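Long-range contacts in methylmalonyl-CoA carboxyltransferase 5S subunit (Propionibacterium freudenreichii subsp. shermanii, PDB 1RQB), which catalyses the transfer of a carboxyl group from the biotin of the 1.3S subunit to pyruvate, giving oxaloacetate, with a cobalt ion bound in each subunit: residues A[83-91]-A[122-132]; A[440-449]-A[460-468]. All coordinates share one frame; numbering follows the deposited sequence.

Contact 1. Residues A[83-91]-A[122-132]; sequences PWERLRTFR and FVDKSAENGMD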
# COMPACT_ATOMS: atom_id res chain seq x y z
N PRO A 83 11.10 14.35 -26.92
CA PRO A 83 10.39 13.08 -26.64
C PRO A 83 10.72 11.98 -27.66
O PRO A 83 10.74 10.80 -27.32
CB PRO A 83 8.91 13.47 -26.72
CG PRO A 83 8.89 14.96 -26.55
CD PRO A 83 10.15 15.43 -27.24
N TRP A 84 10.97 12.37 -28.90
CA TRP A 84 11.28 11.38 -29.94
C TRP A 84 12.66 10.77 -29.69
O TRP A 84 12.90 9.60 -30.01
CB TRP A 84 11.19 12.03 -31.33
CG TRP A 84 9.79 12.53 -31.65
CD1 TRP A 84 9.32 13.81 -31.48
CD2 TRP A 84 8.67 11.76 -32.13
NE1 TRP A 84 8.00 13.88 -31.83
CE2 TRP A 84 7.57 12.64 -32.23
CE3 TRP A 84 8.50 10.42 -32.49
CZ2 TRP A 84 6.31 12.22 -32.68
CZ3 TRP A 84 7.25 10.00 -32.93
CH2 TRP A 84 6.17 10.89 -33.03
N GLU A 85 13.58 11.54 -29.12
CA GLU A 85 14.91 10.99 -28.83
C GLU A 85 14.79 9.99 -27.67
O GLU A 85 15.50 8.99 -27.62
CB GLU A 85 15.88 12.11 -28.45
CG GLU A 85 17.29 11.64 -28.12
CD GLU A 85 18.05 11.09 -29.32
OE1 GLU A 85 19.23 10.73 -29.16
OE2 GLU A 85 17.46 11.03 -30.43
N ARG A 86 13.90 10.28 -26.73
CA ARG A 86 13.69 9.37 -25.59
C ARG A 86 13.15 8.04 -26.10
O ARG A 86 13.60 6.97 -25.69
CB ARG A 86 12.71 9.98 -24.57
CG ARG A 86 12.35 9.02 -23.43
CD ARG A 86 11.34 9.60 -22.42
NE ARG A 86 11.91 10.67 -21.61
CZ ARG A 86 11.35 11.16 -20.50
NH1 ARG A 86 10.19 10.68 -20.07
NH2 ARG A 86 11.98 12.10 -19.79
N LEU A 87 12.18 8.11 -27.01
CA LEU A 87 11.59 6.89 -27.58
C LEU A 87 12.67 6.10 -28.33
O LEU A 87 12.78 4.89 -28.18
CB LEU A 87 10.44 7.23 -28.54
CG LEU A 87 9.86 6.08 -29.37
CD1 LEU A 87 9.41 4.94 -28.45
CD2 LEU A 87 8.69 6.59 -30.19
N ARG A 88 13.47 6.78 -29.15
CA ARG A 88 14.53 6.08 -29.89
C ARG A 88 15.51 5.40 -28.92
O ARG A 88 15.95 4.28 -29.15
CB ARG A 88 15.28 7.03 -30.82
CG ARG A 88 14.49 7.31 -32.10
CD ARG A 88 15.26 8.17 -33.08
NE ARG A 88 15.32 9.57 -32.71
CZ ARG A 88 14.47 10.49 -33.16
NH1 ARG A 88 13.50 10.14 -33.99
NH2 ARG A 88 14.58 11.75 -32.78
N THR A 89 15.85 6.10 -27.84
CA THR A 89 16.80 5.55 -26.86
C THR A 89 16.20 4.31 -26.19
O THR A 89 16.88 3.30 -26.05
CB THR A 89 17.15 6.61 -25.79
OG1 THR A 89 17.79 7.71 -26.43
CG2 THR A 89 18.11 6.02 -24.76
N PHE A 90 14.94 4.38 -25.79
CA PHE A 90 14.29 3.23 -25.15
C PHE A 90 14.26 2.04 -26.11
O PHE A 90 14.46 0.90 -25.70
CB PHE A 90 12.86 3.58 -24.73
CG PHE A 90 12.78 4.35 -23.43
CD1 PHE A 90 11.73 5.25 -23.21
CD2 PHE A 90 13.71 4.16 -22.42
CE1 PHE A 90 11.62 5.94 -21.99
CE2 PHE A 90 13.60 4.85 -21.19
CZ PHE A 90 12.55 5.75 -20.99
N ARG A 91 14.00 2.31 -27.39
CA ARG A 91 13.92 1.23 -28.39
C ARG A 91 15.27 0.52 -28.50
O ARG A 91 15.33 -0.70 -28.64
CB ARG A 91 13.55 1.81 -29.75
CG ARG A 91 13.50 0.82 -30.92
CD ARG A 91 12.38 -0.22 -30.80
NE ARG A 91 12.54 -1.19 -29.72
CZ ARG A 91 11.57 -2.02 -29.34
NH1 ARG A 91 10.39 -1.97 -29.94
NH2 ARG A 91 11.79 -2.92 -28.39
N PHE A 122 1.10 10.97 -36.76
CA PHE A 122 1.66 10.76 -35.42
C PHE A 122 1.85 9.26 -35.17
O PHE A 122 2.90 8.81 -34.72
CB PHE A 122 0.74 11.32 -34.34
CG PHE A 122 1.30 11.17 -32.93
CD1 PHE A 122 2.06 12.19 -32.37
CD2 PHE A 122 1.12 9.99 -32.22
CE1 PHE A 122 2.65 12.04 -31.09
CE2 PHE A 122 1.71 9.82 -30.93
CZ PHE A 122 2.47 10.85 -30.38
N VAL A 123 0.81 8.49 -35.45
CA VAL A 123 0.88 7.04 -35.22
C VAL A 123 1.97 6.42 -36.11
O VAL A 123 2.75 5.59 -35.65
CB VAL A 123 -0.49 6.39 -35.49
CG1 VAL A 123 -0.37 4.88 -35.48
CG2 VAL A 123 -1.48 6.86 -34.45
N ASP A 124 2.03 6.86 -37.36
CA ASP A 124 3.04 6.34 -38.30
C ASP A 124 4.45 6.60 -37.76
O ASP A 124 5.28 5.69 -37.77
CB ASP A 124 2.87 6.98 -39.69
CG ASP A 124 4.00 6.61 -40.64
OD1 ASP A 124 4.92 7.44 -40.82
OD2 ASP A 124 3.97 5.49 -41.20
N LYS A 125 4.75 7.82 -37.31
CA LYS A 125 6.09 8.13 -36.79
C LYS A 125 6.36 7.41 -35.47
O LYS A 125 7.49 7.01 -35.20
CB LYS A 125 6.27 9.65 -36.63
CG LYS A 125 6.50 10.37 -37.95
CD LYS A 125 7.81 9.86 -38.56
CE LYS A 125 8.09 10.47 -39.92
NZ LYS A 125 9.32 9.87 -40.52
N SER A 126 5.34 7.27 -34.63
CA SER A 126 5.51 6.54 -33.37
C SER A 126 5.93 5.10 -33.67
O SER A 126 6.88 4.58 -33.10
CB SER A 126 4.19 6.52 -32.58
OG SER A 126 3.89 7.81 -32.07
N ALA A 127 5.22 4.46 -34.60
CA ALA A 127 5.52 3.08 -34.99
C ALA A 127 6.91 3.00 -35.63
O ALA A 127 7.70 2.10 -35.34
CB ALA A 127 4.47 2.57 -35.98
N GLU A 128 7.21 3.96 -36.49
CA GLU A 128 8.50 3.98 -37.20
C GLU A 128 9.66 4.09 -36.20
O GLU A 128 10.72 3.51 -36.40
CB GLU A 128 8.55 5.16 -38.15
CG GLU A 128 9.79 5.23 -39.02
CD GLU A 128 9.82 6.47 -39.88
OE1 GLU A 128 8.75 6.84 -40.42
OE2 GLU A 128 10.90 7.08 -40.01
N ASN A 129 9.44 4.84 -35.12
CA ASN A 129 10.50 5.06 -34.13
C ASN A 129 10.56 3.94 -33.08
O ASN A 129 11.40 3.98 -32.18
CB ASN A 129 10.33 6.44 -33.50
CG ASN A 129 10.90 7.55 -34.39
OD1 ASN A 129 12.11 7.63 -34.58
ND2 ASN A 129 10.03 8.38 -34.95
N GLY A 130 9.69 2.94 -33.21
CA GLY A 130 9.74 1.81 -32.29
C GLY A 130 8.55 1.39 -31.43
O GLY A 130 8.62 0.34 -30.79
N MSE A 131 7.47 2.15 -31.41
CA MSE A 131 6.33 1.80 -30.54
C MSE A 131 5.70 0.48 -31.00
O MSE A 131 5.51 0.26 -32.20
CB MSE A 131 5.31 2.93 -30.57
CG MSE A 131 4.25 2.79 -29.52
SE MSE A 131 5.12 2.58 -27.79
CE MSE A 131 6.09 4.22 -27.71
N ASP A 132 5.37 -0.40 -30.06
CA ASP A 132 4.79 -1.71 -30.38
C ASP A 132 3.31 -1.79 -30.01
O ASP A 132 2.49 -2.25 -30.80
CB ASP A 132 5.53 -2.83 -29.62
CG ASP A 132 6.98 -2.98 -30.04
OD1 ASP A 132 7.23 -3.19 -31.25
OD2 ASP A 132 7.88 -2.89 -29.16
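Asp132 OD2 is held by two donors, the guanidinium of Arg91, whose NH1 meets it at 2.8 Å in a salt bridge, and the backbone N of Leu99. Arg91 reaches along Gly130 with its CG turned away from the backbone N (chi1 177°) and bends at chi2 and chi3, which brings CD against Gly130 CA and the edge of the guanidinium to the carboxylate, whose plane is turned 58° from it. The same NH1 makes a weak bond to Gly130 O, while NH2 is held by the carbonyls of Met94 and Ser97. Gly130 has positive phi in the Schellman motif that ends helix 116-128; a CB there would collide with Arg91 CD. One turn back, Arg88 NH1 donates to Asn129 OD1 at 2.9 Å, arriving above the amide carbonyl plane, and Asn129 ND2 bonds to Lys125 O. Between these polar ends, Leu87 lays CD2 on Asn129 CB (3.7 Å) and presses CD1 tightly on the selenomethionine CE of Met131 (3.5 Å). Trp84 puts CH2 over one face of the Phe122 ring, the two rings oblique at 58°, and its NE1 bonds to the hydroxyl of Tyr72. With an alanine in place of Arg91, the carboxylate of Asp132 would probably lose its cationic mate and the carbonyls of Gly130, Met94 and Ser97 a donor. Two neighbouring helices of the TIM barrel are thus joined by apolar packing, with a charged tie where the second helix turns into strand 133-136, a tie that probably favours an ionised Asp132.

Contact 2. Residues A[440-449]-A[460-468]; sequences LKGFNGTDED and APVFFEHRA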
# COMPACT_ATOMS: atom_id res chain seq x y z
N LEU A 440 10.20 28.60 -37.07
CA LEU A 440 10.75 28.71 -35.71
C LEU A 440 12.24 28.37 -35.69
O LEU A 440 12.68 27.38 -36.27
CB LEU A 440 10.00 27.77 -34.77
CG LEU A 440 8.49 27.97 -34.67
CD1 LEU A 440 7.89 26.91 -33.77
CD2 LEU A 440 8.20 29.37 -34.11
N LYS A 441 13.02 29.20 -35.00
CA LYS A 441 14.46 28.95 -34.87
C LYS A 441 14.65 27.62 -34.13
O LYS A 441 14.00 27.37 -33.12
CB LYS A 441 15.11 30.08 -34.06
CG LYS A 441 16.59 29.89 -33.80
CD LYS A 441 17.14 31.00 -32.93
CE LYS A 441 18.62 30.79 -32.63
NZ LYS A 441 19.15 31.79 -31.66
N GLY A 442 15.52 26.76 -34.66
CA GLY A 442 15.75 25.47 -34.03
C GLY A 442 15.02 24.31 -34.70
O GLY A 442 15.41 23.15 -34.52
N PHE A 443 13.97 24.60 -35.45
CA PHE A 443 13.20 23.57 -36.17
C PHE A 443 14.16 22.70 -36.98
O PHE A 443 14.98 23.22 -37.74
CB PHE A 443 12.16 24.26 -37.07
CG PHE A 443 11.38 23.32 -37.94
CD1 PHE A 443 11.62 23.26 -39.30
CD2 PHE A 443 10.41 22.49 -37.39
CE1 PHE A 443 10.90 22.39 -40.12
CE2 PHE A 443 9.68 21.61 -38.19
CZ PHE A 443 9.93 21.56 -39.56
N ASN A 444 14.06 21.38 -36.84
CA ASN A 444 15.01 20.49 -37.54
C ASN A 444 14.43 19.90 -38.83
O ASN A 444 15.01 18.98 -39.40
CB ASN A 444 15.52 19.38 -36.61
CG ASN A 444 14.43 18.41 -36.18
OD1 ASN A 444 13.38 18.31 -36.80
ND2 ASN A 444 14.70 17.67 -35.10
N GLY A 445 13.29 20.41 -39.29
CA GLY A 445 12.69 19.92 -40.53
C GLY A 445 11.99 18.57 -40.57
O GLY A 445 11.41 18.22 -41.59
N THR A 446 12.02 17.81 -39.48
CA THR A 446 11.39 16.48 -39.47
C THR A 446 9.90 16.57 -39.15
O THR A 446 9.43 17.55 -38.58
CB THR A 446 12.03 15.58 -38.40
OG1 THR A 446 11.79 16.13 -37.11
CG2 THR A 446 13.53 15.45 -38.63
N ASP A 447 9.16 15.54 -39.55
CA ASP A 447 7.72 15.50 -39.25
C ASP A 447 7.55 15.43 -37.72
O ASP A 447 6.57 15.92 -37.17
CB ASP A 447 7.06 14.27 -39.88
CG ASP A 447 7.03 14.34 -41.41
OD1 ASP A 447 7.18 15.45 -41.98
OD2 ASP A 447 6.82 13.29 -42.05
N GLU A 448 8.53 14.83 -37.05
CA GLU A 448 8.48 14.74 -35.58
C GLU A 448 8.40 16.14 -34.97
O GLU A 448 7.64 16.37 -34.03
CB GLU A 448 9.71 14.02 -35.01
CG GLU A 448 9.76 12.51 -35.24
CD GLU A 448 10.32 12.09 -36.60
OE1 GLU A 448 10.66 10.89 -36.74
OE2 GLU A 448 10.41 12.94 -37.51
N ASP A 449 9.19 17.08 -35.50
CA ASP A 449 9.20 18.46 -35.00
C ASP A 449 7.90 19.17 -35.37
O ASP A 449 7.41 20.00 -34.60
CB ASP A 449 10.41 19.22 -35.56
CG ASP A 449 11.56 19.34 -34.56
OD1 ASP A 449 11.69 18.47 -33.66
OD2 ASP A 449 12.35 20.30 -34.69
N ALA A 460 6.65 24.71 -28.14
CA ALA A 460 7.54 24.36 -29.25
C ALA A 460 8.57 25.45 -29.54
O ALA A 460 9.75 25.16 -29.70
CB ALA A 460 6.72 24.05 -30.51
N PRO A 461 8.15 26.72 -29.62
CA PRO A 461 9.14 27.78 -29.90
C PRO A 461 10.32 27.82 -28.93
O PRO A 461 11.48 27.86 -29.34
CB PRO A 461 8.31 29.06 -29.84
CG PRO A 461 6.97 28.60 -30.34
CD PRO A 461 6.79 27.28 -29.60
N VAL A 462 10.02 27.81 -27.64
CA VAL A 462 11.06 27.87 -26.61
C VAL A 462 11.90 26.59 -26.64
O VAL A 462 13.13 26.64 -26.57
CB VAL A 462 10.45 28.04 -25.20
CG1 VAL A 462 11.54 27.91 -24.14
CG2 VAL A 462 9.79 29.40 -25.09
N PHE A 463 11.25 25.45 -26.78
CA PHE A 463 11.97 24.17 -26.79
C PHE A 463 12.96 24.11 -27.96
O PHE A 463 14.13 23.77 -27.78
CB PHE A 463 11.00 22.99 -26.88
CG PHE A 463 11.68 21.67 -27.07
CD1 PHE A 463 12.64 21.23 -26.15
CD2 PHE A 463 11.41 20.89 -28.18
CE1 PHE A 463 13.31 20.03 -26.34
CE2 PHE A 463 12.09 19.68 -28.38
CZ PHE A 463 13.03 19.25 -27.47
N PHE A 464 12.50 24.45 -29.16
CA PHE A 464 13.36 24.38 -30.35
C PHE A 464 14.59 25.27 -30.19
O PHE A 464 15.67 24.94 -30.69
CB PHE A 464 12.59 24.83 -31.60
CG PHE A 464 11.55 23.84 -32.08
CD1 PHE A 464 10.59 24.23 -33.02
CD2 PHE A 464 11.53 22.53 -31.62
CE1 PHE A 464 9.63 23.33 -33.48
CE2 PHE A 464 10.58 21.62 -32.08
CZ PHE A 464 9.63 22.02 -33.02
N GLU A 465 14.45 26.38 -29.48
CA GLU A 465 15.57 27.31 -29.32
C GLU A 465 16.60 26.80 -28.31
O GLU A 465 17.78 27.11 -28.42
CB GLU A 465 15.07 28.68 -28.87
CG GLU A 465 16.16 29.74 -28.86
CD GLU A 465 16.06 30.71 -27.70
OE1 GLU A 465 14.94 31.19 -27.42
OE2 GLU A 465 17.10 30.98 -27.07
N HIS A 466 16.17 25.99 -27.34
CA HIS A 466 17.07 25.54 -26.27
C HIS A 466 17.46 24.06 -26.37
O HIS A 466 18.36 23.62 -25.65
CB HIS A 466 16.40 25.77 -24.92
CG HIS A 466 16.32 27.21 -24.52
ND1 HIS A 466 17.44 27.95 -24.19
CD2 HIS A 466 15.26 28.04 -24.38
CE1 HIS A 466 17.07 29.18 -23.86
NE2 HIS A 466 15.75 29.26 -23.97
N ARG A 467 16.79 23.29 -27.22
CA ARG A 467 17.04 21.85 -27.33
C ARG A 467 18.53 21.50 -27.45
O ARG A 467 18.96 20.48 -26.91
CB ARG A 467 16.28 21.25 -28.53
CG ARG A 467 16.70 19.81 -28.87
CD ARG A 467 15.78 19.19 -29.91
NE ARG A 467 15.63 20.03 -31.10
CZ ARG A 467 14.66 19.87 -32.00
NH1 ARG A 467 13.77 18.90 -31.84
NH2 ARG A 467 14.58 20.70 -33.04
N ALA A 468 19.30 22.32 -28.15
CA ALA A 468 20.73 22.06 -28.38
C ALA A 468 21.53 21.99 -27.08
O ALA A 468 22.63 21.44 -27.07
CB ALA A 468 21.31 23.15 -29.30
O HOH W 1 12.08 28.48 -31.84
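A type II beta turn, Leu440 to Phe443, meets helix 460-466 in the conserved carboxylase domain; an Asx turn at Asn444 and the N-cap Thr446 follow it and lead into helix 447-455. The backbones come nearest at Gly442 and Phe464, where Gly442 CA makes a CH...O contact with Phe464 O at 3.4 Å; a side chain at this positive-phi position would run into that carbonyl. Phe464 fills the middle. Its CG lies anti to the carbonyl carbon (chi1 -72°), which carries the ring across to Leu440, Phe443 and Asp449: Leu440 CD1 touches Phe464 CD1 at 3.9 Å as well as Pro461 CG, and Phe464 CE1 comes to the edge of the Phe443 ring, the two side chains lying side by side. Asp449 OD2 sits over one face of the Phe464 ring, offset toward the rim, with carboxylate and ring planes only 18° apart. This carboxylate is gripped end-on by Arg467, NH1 to Asp449 OD1 and NH2 to Asp449 OD2, both 2.8 Å and both on syn lone pairs, in an almost coplanar pair whose NH1 bond is nearly straight (177°). OD2 also accepts from Asn444 N, which comes from above the carboxylate plane, so three bonds fix the rotation of the group. Arg467 NH1 has a second anionic partner in Asp82, and Arg467 NH2 also bonds to Gly442 O at 3.0 Å, tying the end of one segment to the turn in the other. On the side of Lys441, a single water donates to both Lys441 O and Pro461 O, 2.6 Å from each.

Contacts 1 and 2 follow one another along the chain; contact 1 is in the pyruvate carboxyltransferase barrel and contact 2 in the conserved carboxylase domain, yet they meet, their centres about 17 Å apart. Helix 447-455 lies on the two barrel helices: Glu448 OE1 is 3.1 Å from Asn129 ND2, a probable hydrogen bond, and packs on the aliphatic part of Lys125, with Glu448 OE1 3.5 Å from Lys125 CD. Asp82, just before helix 83-93, adds a second bridge through its salt bridge to Arg467. Contact 1 is nearer the substrate site, the side chain of Met131 lying about 9 Å from that of Arg33; contact 2 is remote from the cobalt and substrate sites.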